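Local coordinates for protein thioesterase (Streptomyces coelicolor, PDB 3QMW) that probably hydrolyses thioester bonds, as an alpha/beta-hydrolase-fold thioesterase of the prodiginine biosynthetic pathway in Streptomyces coelicolor, at residues D[51-54]-D[55-59]; D[88-92]-D[93-97]; D[249-252]-D[253-257]. All coordinates share one frame; numbering follows the deposited sequence.

Interaction 1 of 3, residues D[51-54]-D[55-59]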
# COMPACT_ATOMS: atom_id res chain seq x y z
N GLU D 51 -9.55 4.85 -1.78
CA GLU D 51 -9.78 3.42 -1.86
C GLU D 51 -8.53 2.63 -1.49
O GLU D 51 -8.63 1.57 -0.86
CB GLU D 51 -10.20 3.03 -3.29
CG GLU D 51 -11.63 3.44 -3.69
CD GLU D 51 -11.79 4.92 -4.06
OE1 GLU D 51 -10.80 5.58 -4.46
OE2 GLU D 51 -12.94 5.43 -3.93
N ARG D 52 -7.36 3.15 -1.87
CA ARG D 52 -6.09 2.44 -1.68
C ARG D 52 -5.50 2.56 -0.28
O ARG D 52 -4.48 1.92 0.00
CB ARG D 52 -5.04 2.95 -2.65
CG ARG D 52 -5.40 2.80 -4.09
CD ARG D 52 -5.61 1.34 -4.49
NE ARG D 52 -5.41 1.19 -5.93
CZ ARG D 52 -4.22 1.06 -6.52
NH1 ARG D 52 -4.16 0.96 -7.84
NH2 ARG D 52 -3.11 1.02 -5.80
N LEU D 53 -6.09 3.40 0.57
CA LEU D 53 -5.52 3.65 1.89
C LEU D 53 -6.42 3.22 3.03
O LEU D 53 -5.94 3.07 4.16
CB LEU D 53 -5.15 5.13 2.03
CG LEU D 53 -4.09 5.69 1.07
CD1 LEU D 53 -3.84 7.16 1.38
CD2 LEU D 53 -2.76 4.92 1.11
N GLY D 54 -7.70 3.01 2.76
CA GLY D 54 -8.62 2.49 3.76
C GLY D 54 -9.34 3.57 4.56
O GLY D 54 -9.35 4.74 4.17
N ASP D 55 -9.92 3.17 5.69
CA ASP D 55 -10.87 4.00 6.43
C ASP D 55 -10.31 4.67 7.69
O ASP D 55 -11.07 5.30 8.43
CB ASP D 55 -12.11 3.18 6.81
CG ASP D 55 -12.71 2.42 5.62
OD1 ASP D 55 -12.43 2.80 4.45
OD2 ASP D 55 -13.47 1.44 5.85
N GLU D 56 -9.01 4.53 7.94
CA GLU D 56 -8.35 5.20 9.09
C GLU D 56 -7.71 6.53 8.69
O GLU D 56 -7.09 7.21 9.51
CB GLU D 56 -7.26 4.30 9.70
CG GLU D 56 -7.71 2.88 10.02
CD GLU D 56 -8.60 2.80 11.24
OE1 GLU D 56 -8.10 3.09 12.36
OE2 GLU D 56 -9.79 2.44 11.09
N VAL D 57 -7.82 6.86 7.40
CA VAL D 57 -7.27 8.09 6.85
C VAL D 57 -8.28 8.62 5.84
O VAL D 57 -8.68 7.91 4.91
CB VAL D 57 -5.88 7.85 6.21
CG1 VAL D 57 -6.00 7.02 4.93
CG2 VAL D 57 -5.17 9.16 5.93
N ALA D 58 -8.75 9.84 6.07
CA ALA D 58 -9.60 10.54 5.11
C ALA D 58 -8.70 11.38 4.22
O ALA D 58 -7.96 12.24 4.72
CB ALA D 58 -10.64 11.42 5.83
N VAL D 59 -8.74 11.12 2.92
CA VAL D 59 -7.93 11.83 1.94
C VAL D 59 -8.67 13.10 1.57
O VAL D 59 -9.79 13.04 1.04
CB VAL D 59 -7.72 11.01 0.67
CG1 VAL D 59 -6.98 11.83 -0.39
CG2 VAL D 59 -6.95 9.73 1.00
O HOH W 1 -7.12 2.90 6.83

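Interaction 2 of 3, residues D[88-92]-D[93-97]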
# COMPACT_ATOMS: atom_id res chain seq x y z
N ASP D 88 -5.58 29.35 6.45
CA ASP D 88 -6.86 29.94 6.82
C ASP D 88 -7.96 28.90 6.62
O ASP D 88 -8.65 28.54 7.56
CB ASP D 88 -7.17 31.20 6.00
CG ASP D 88 -6.27 32.38 6.37
OD1 ASP D 88 -5.78 32.44 7.53
OD2 ASP D 88 -6.06 33.26 5.51
N ALA D 89 -8.07 28.42 5.39
CA ALA D 89 -9.04 27.38 5.02
C ALA D 89 -9.01 26.13 5.92
O ALA D 89 -10.06 25.61 6.31
CB ALA D 89 -8.80 26.97 3.57
N LEU D 90 -7.81 25.67 6.25
CA LEU D 90 -7.67 24.50 7.11
C LEU D 90 -8.18 24.79 8.52
O LEU D 90 -8.93 23.99 9.08
CB LEU D 90 -6.22 24.04 7.16
CG LEU D 90 -5.72 23.37 5.88
CD1 LEU D 90 -4.20 23.36 5.83
CD2 LEU D 90 -6.30 21.97 5.79
N GLU D 91 -7.75 25.92 9.08
CA GLU D 91 -8.21 26.33 10.41
C GLU D 91 -9.72 26.56 10.42
O GLU D 91 -10.38 26.29 11.42
CB GLU D 91 -7.47 27.60 10.89
CG GLU D 91 -6.00 27.38 11.32
CD GLU D 91 -5.35 28.61 11.98
OE1 GLU D 91 -5.73 29.76 11.65
OE2 GLU D 91 -4.45 28.43 12.84
N GLU D 92 -10.27 27.02 9.29
CA GLU D 92 -11.71 27.33 9.20
C GLU D 92 -12.57 26.08 9.03
O GLU D 92 -13.80 26.16 9.07
CB GLU D 92 -11.98 28.33 8.06
CG GLU D 92 -13.32 29.09 8.18
CD GLU D 92 -13.22 30.44 8.92
OE1 GLU D 92 -12.12 30.84 9.33
OE2 GLU D 92 -14.27 31.10 9.08
N HIS D 93 -11.94 24.93 8.83
CA HIS D 93 -12.66 23.66 8.78
C HIS D 93 -12.06 22.60 9.71
O HIS D 93 -12.26 21.40 9.50
CB HIS D 93 -12.70 23.15 7.35
CG HIS D 93 -13.35 24.11 6.40
ND1 HIS D 93 -12.64 24.79 5.44
CD2 HIS D 93 -14.63 24.51 6.27
CE1 HIS D 93 -13.46 25.56 4.75
NE2 HIS D 93 -14.68 25.41 5.24
N ARG D 94 -11.35 23.03 10.74
CA ARG D 94 -10.94 22.16 11.84
C ARG D 94 -10.16 20.93 11.37
O ARG D 94 -10.38 19.82 11.87
CB ARG D 94 -12.17 21.71 12.64
CG ARG D 94 -13.13 22.84 13.01
CD ARG D 94 -12.51 23.80 14.01
NE ARG D 94 -12.41 23.18 15.33
CZ ARG D 94 -12.91 23.69 16.46
NH1 ARG D 94 -12.74 23.02 17.59
NH2 ARG D 94 -13.54 24.87 16.49
N LEU D 95 -9.27 21.13 10.40
CA LEU D 95 -8.49 20.03 9.83
C LEU D 95 -7.09 19.95 10.40
O LEU D 95 -6.40 18.95 10.19
CB LEU D 95 -8.38 20.19 8.31
CG LEU D 95 -9.65 20.00 7.50
CD1 LEU D 95 -9.34 20.22 6.04
CD2 LEU D 95 -10.25 18.63 7.73
N THR D 96 -6.68 20.98 11.12
CA THR D 96 -5.32 21.08 11.63
C THR D 96 -5.20 20.41 13.01
O THR D 96 -4.86 21.04 14.01
CB THR D 96 -4.90 22.55 11.69
OG1 THR D 96 -5.87 23.28 12.44
CG2 THR D 96 -4.82 23.14 10.28
N HIS D 97 -5.49 19.11 13.03
CA HIS D 97 -5.39 18.27 14.23
C HIS D 97 -5.46 16.82 13.76
O HIS D 97 -6.38 16.47 13.03
CB HIS D 97 -6.54 18.55 15.21
CG HIS D 97 -7.89 18.08 14.74
ND1 HIS D 97 -8.21 16.74 14.61
CD2 HIS D 97 -9.02 18.76 14.41
CE1 HIS D 97 -9.46 16.62 14.19
NE2 HIS D 97 -9.97 17.84 14.05

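Interaction 3 of 3, residues D[249-252]-D[253-257]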
# COMPACT_ATOMS: atom_id res chain seq x y z
N ASP D 249 1.54 3.23 -7.36
CA ASP D 249 1.16 2.12 -6.46
C ASP D 249 2.11 2.02 -5.27
O ASP D 249 1.65 1.87 -4.14
CB ASP D 249 1.13 0.77 -7.22
CG ASP D 249 -0.16 0.56 -8.00
OD1 ASP D 249 -1.25 0.64 -7.39
OD2 ASP D 249 -0.09 0.26 -9.21
N ARG D 250 3.42 2.12 -5.51
CA ARG D 250 4.40 2.05 -4.42
C ARG D 250 4.35 3.26 -3.49
O ARG D 250 4.36 3.09 -2.27
CB ARG D 250 5.82 1.85 -4.93
CG ARG D 250 6.28 0.40 -4.93
CD ARG D 250 7.81 0.30 -4.85
NE ARG D 250 8.27 -1.08 -4.62
CZ ARG D 250 8.27 -2.05 -5.55
NH1 ARG D 250 7.84 -1.82 -6.79
NH2 ARG D 250 8.70 -3.26 -5.23
N LEU D 251 4.31 4.47 -4.05
CA LEU D 251 4.12 5.68 -3.23
C LEU D 251 2.98 5.43 -2.25
O LEU D 251 3.17 5.58 -1.05
CB LEU D 251 3.79 6.91 -4.08
CG LEU D 251 3.23 8.10 -3.28
CD1 LEU D 251 4.36 8.89 -2.69
CD2 LEU D 251 2.36 8.99 -4.11
N LEU D 252 1.83 5.04 -2.77
CA LEU D 252 0.64 4.78 -1.95
C LEU D 252 0.82 3.73 -0.85
O LEU D 252 0.17 3.80 0.20
CB LEU D 252 -0.54 4.37 -2.84
CG LEU D 252 -1.20 5.50 -3.64
CD1 LEU D 252 -2.16 4.93 -4.64
CD2 LEU D 252 -1.91 6.50 -2.70
N ALA D 253 1.68 2.75 -1.11
CA ALA D 253 1.91 1.65 -0.18
C ALA D 253 2.83 2.13 0.92
O ALA D 253 2.59 1.86 2.10
CB ALA D 253 2.49 0.46 -0.90
N HIS D 254 3.88 2.86 0.55
CA HIS D 254 4.72 3.55 1.54
C HIS D 254 3.90 4.49 2.45
O HIS D 254 4.07 4.48 3.66
CB HIS D 254 5.86 4.31 0.86
CG HIS D 254 6.95 3.42 0.36
ND1 HIS D 254 7.81 2.75 1.21
CD2 HIS D 254 7.32 3.07 -0.89
CE1 HIS D 254 8.67 2.04 0.50
NE2 HIS D 254 8.39 2.22 -0.78
N LEU D 255 3.00 5.27 1.87
CA LEU D 255 2.14 6.14 2.68
C LEU D 255 1.36 5.32 3.69
O LEU D 255 1.25 5.69 4.85
CB LEU D 255 1.18 6.94 1.79
CG LEU D 255 1.83 8.00 0.88
CD1 LEU D 255 0.81 8.62 -0.08
CD2 LEU D 255 2.53 9.09 1.69
N GLY D 256 0.85 4.18 3.24
CA GLY D 256 0.09 3.29 4.10
C GLY D 256 0.84 2.74 5.29
O GLY D 256 0.22 2.44 6.32
N THR D 257 2.17 2.60 5.16
CA THR D 257 3.01 2.08 6.25
C THR D 257 3.31 3.10 7.34
O THR D 257 3.41 2.72 8.51
CB THR D 257 4.37 1.52 5.74
OG1 THR D 257 5.04 2.48 4.92
CG2 THR D 257 4.16 0.24 4.96

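Interaction 1 of 3, residues D[51-54]-D[55-59]
Two side-chain torsions bring L53 and V57 together at the turn from helix 49-53 into strand 57-61, in a beta-alpha-beta unit of the alpha/beta hydrolase fold. V57 holds CG1 between its backbone N and its carbonyl carbon (chi1 69°), and this branch reaches back over the turn to L53 CB, at 3.6 Å. L53 places CG beside its own N (chi1 -62°) and then extends, so that CD1 goes on to the next inward-facing residue of the strand. There it meets V59 CG2 at 4.1 Å, the two side chains lying about at right angles. L53, near the end of this short helix, thus touches two alternate strand residues with different parts of one leucine: its base against V57, its tip against V59.

Between them the chain turns at G54, whose phi of 92° leaves the helical range. A side-chain carbon on this backbone would run into the carbonyl oxygen of L53 and the N of D55. D55 leans back over the preceding peptide, with OD1 3.2 Å from G54 C. V57 and V59 also pack on strand 31-36, V57 on L31 and L33 and V59 on C35, while the C-terminal residue L259 lies against both L53 and V57. The side-chain amide of Q50 reaches the strand backbone, with NE2 giving a hydrogen bond to V57 O and OE1 taking one from V59 N.

A water spans the turn and joins the backbone of the helix end to that of the residue before the strand. It gives a hydrogen bond to L53 O at 2.9 Å and accepts one from E56 N at 2.7 Å.

Interaction 2 of 3, residues D[88-92]-D[93-97]
The C-terminal end of helix 79-91 closes here in a Schellman motif, with a type I beta turn from E91 to R94 and R94 in the left-handed region. The wide 6→1 bond of the motif is nearly straight: L95 N to L90 O, 3.2 Å with an angle of 173° at the hydrogen. The 5→2 bond inside it, R94 N to E91 O at 3.5 Å, is weak. L90 O is gripped twice, because H93 N also donates to it, at 3.2 Å; the two donors come from opposite faces of the carbonyl plane, and H93 N stands well above that plane.

The apolar pair usual for this motif is L90 with L95. Their side chains lie about at right angles, L90 CD2 meeting L95 CD1 at 3.5 Å. T96, at the centre of an inverse gamma turn, points its methyl CG2 at L90 CB, also 3.5 Å away. L90 packs further on V114 and T96 on L118, both of helix 106-120, so the capped end rests on its neighbouring helix. F12 of the second subunit lies against L90 and L95, while W11 and S9 of that subunit lie against A89 and H93 respectively.

H93 folds its ring back along the helix, CG lying beside its own N (chi1 -58°). One face of the ring looks at E92 O, and ND1 is turned to A89 O. With an alanine in place of H93, A89 O would probably lose this side-chain donor and a gap would open over the E92 carbonyl. The bond itself is weak and bent, 2.8 Å from H93 ND1 to A89 O with an angle of 130° at the hydrogen.

Interaction 3 of 3, residues D[249-252]-D[253-257]
H254 N meets R250 O in a backbone hydrogen bond of 2.9 Å (175° at the hydrogen), one of several along about two and a half turns of helix 246-258. L255 N to L251 O (2.9 Å) is likewise straight, and both run nearly along the C=O axis, whereas G256 N reaches L252 O at 3.1 Å from above the carbonyl plane. A253 N divides its weak bonding between D249 O and R250 O, so R250 O serves two backbone donors. Among the side chains, T257 OG1 turns back to H254 O at 2.6 Å.

The apolar contacts gather on one face. L255 keeps CG beside its own N (chi1 -68°), and CD1 then lies 4.0 Å from L251 CG and 4.3 Å from L252 CD2. All three leucines rest on W49 of helix 49-53, and L251 also packs on F206 and L235 of the central sheet. The H254 ring comes obliquely at R250 O, with CD2 3.3 Å away, and leans on F206 and R233.

The charged ends find their partners elsewhere. D249 OD1 forms a salt bridge with R52 NH2. R250 NE donates to T257 O of the second subunit, and T257 O here receives R250 NH1 of that subunit. A253 packs on G256 of the other subunit, consistent with a close approach of the two helices. The arrangement is that of an amphipathic helix in an alpha/beta hydrolase fold, its leucine side closed against the protein's core, with R250 and T257 bonded across the subunit interface.

In the fold
Interactions 1 and 3 are direct neighbours, their centres 12 Å apart. The closest measure of their contact is the salt bridge already named (R52 NH2 to D249 OD1, 2.5 Å), and L53 CD2 packs on L252 O at 3.3 Å, so helix 49-53 lies against helix 246-258. Interaction 2 stands apart, its centre 19 Å from that of interaction 1 and 25 Å from that of interaction 3, and touches neither. All three meet the second subunit. None contains a residue of the probable Ser-His-Asp triad, S105, H239 and D211. The chain leads from residues 93-97 into strand 99-104, ahead of S105, and helix 246-258 follows H239.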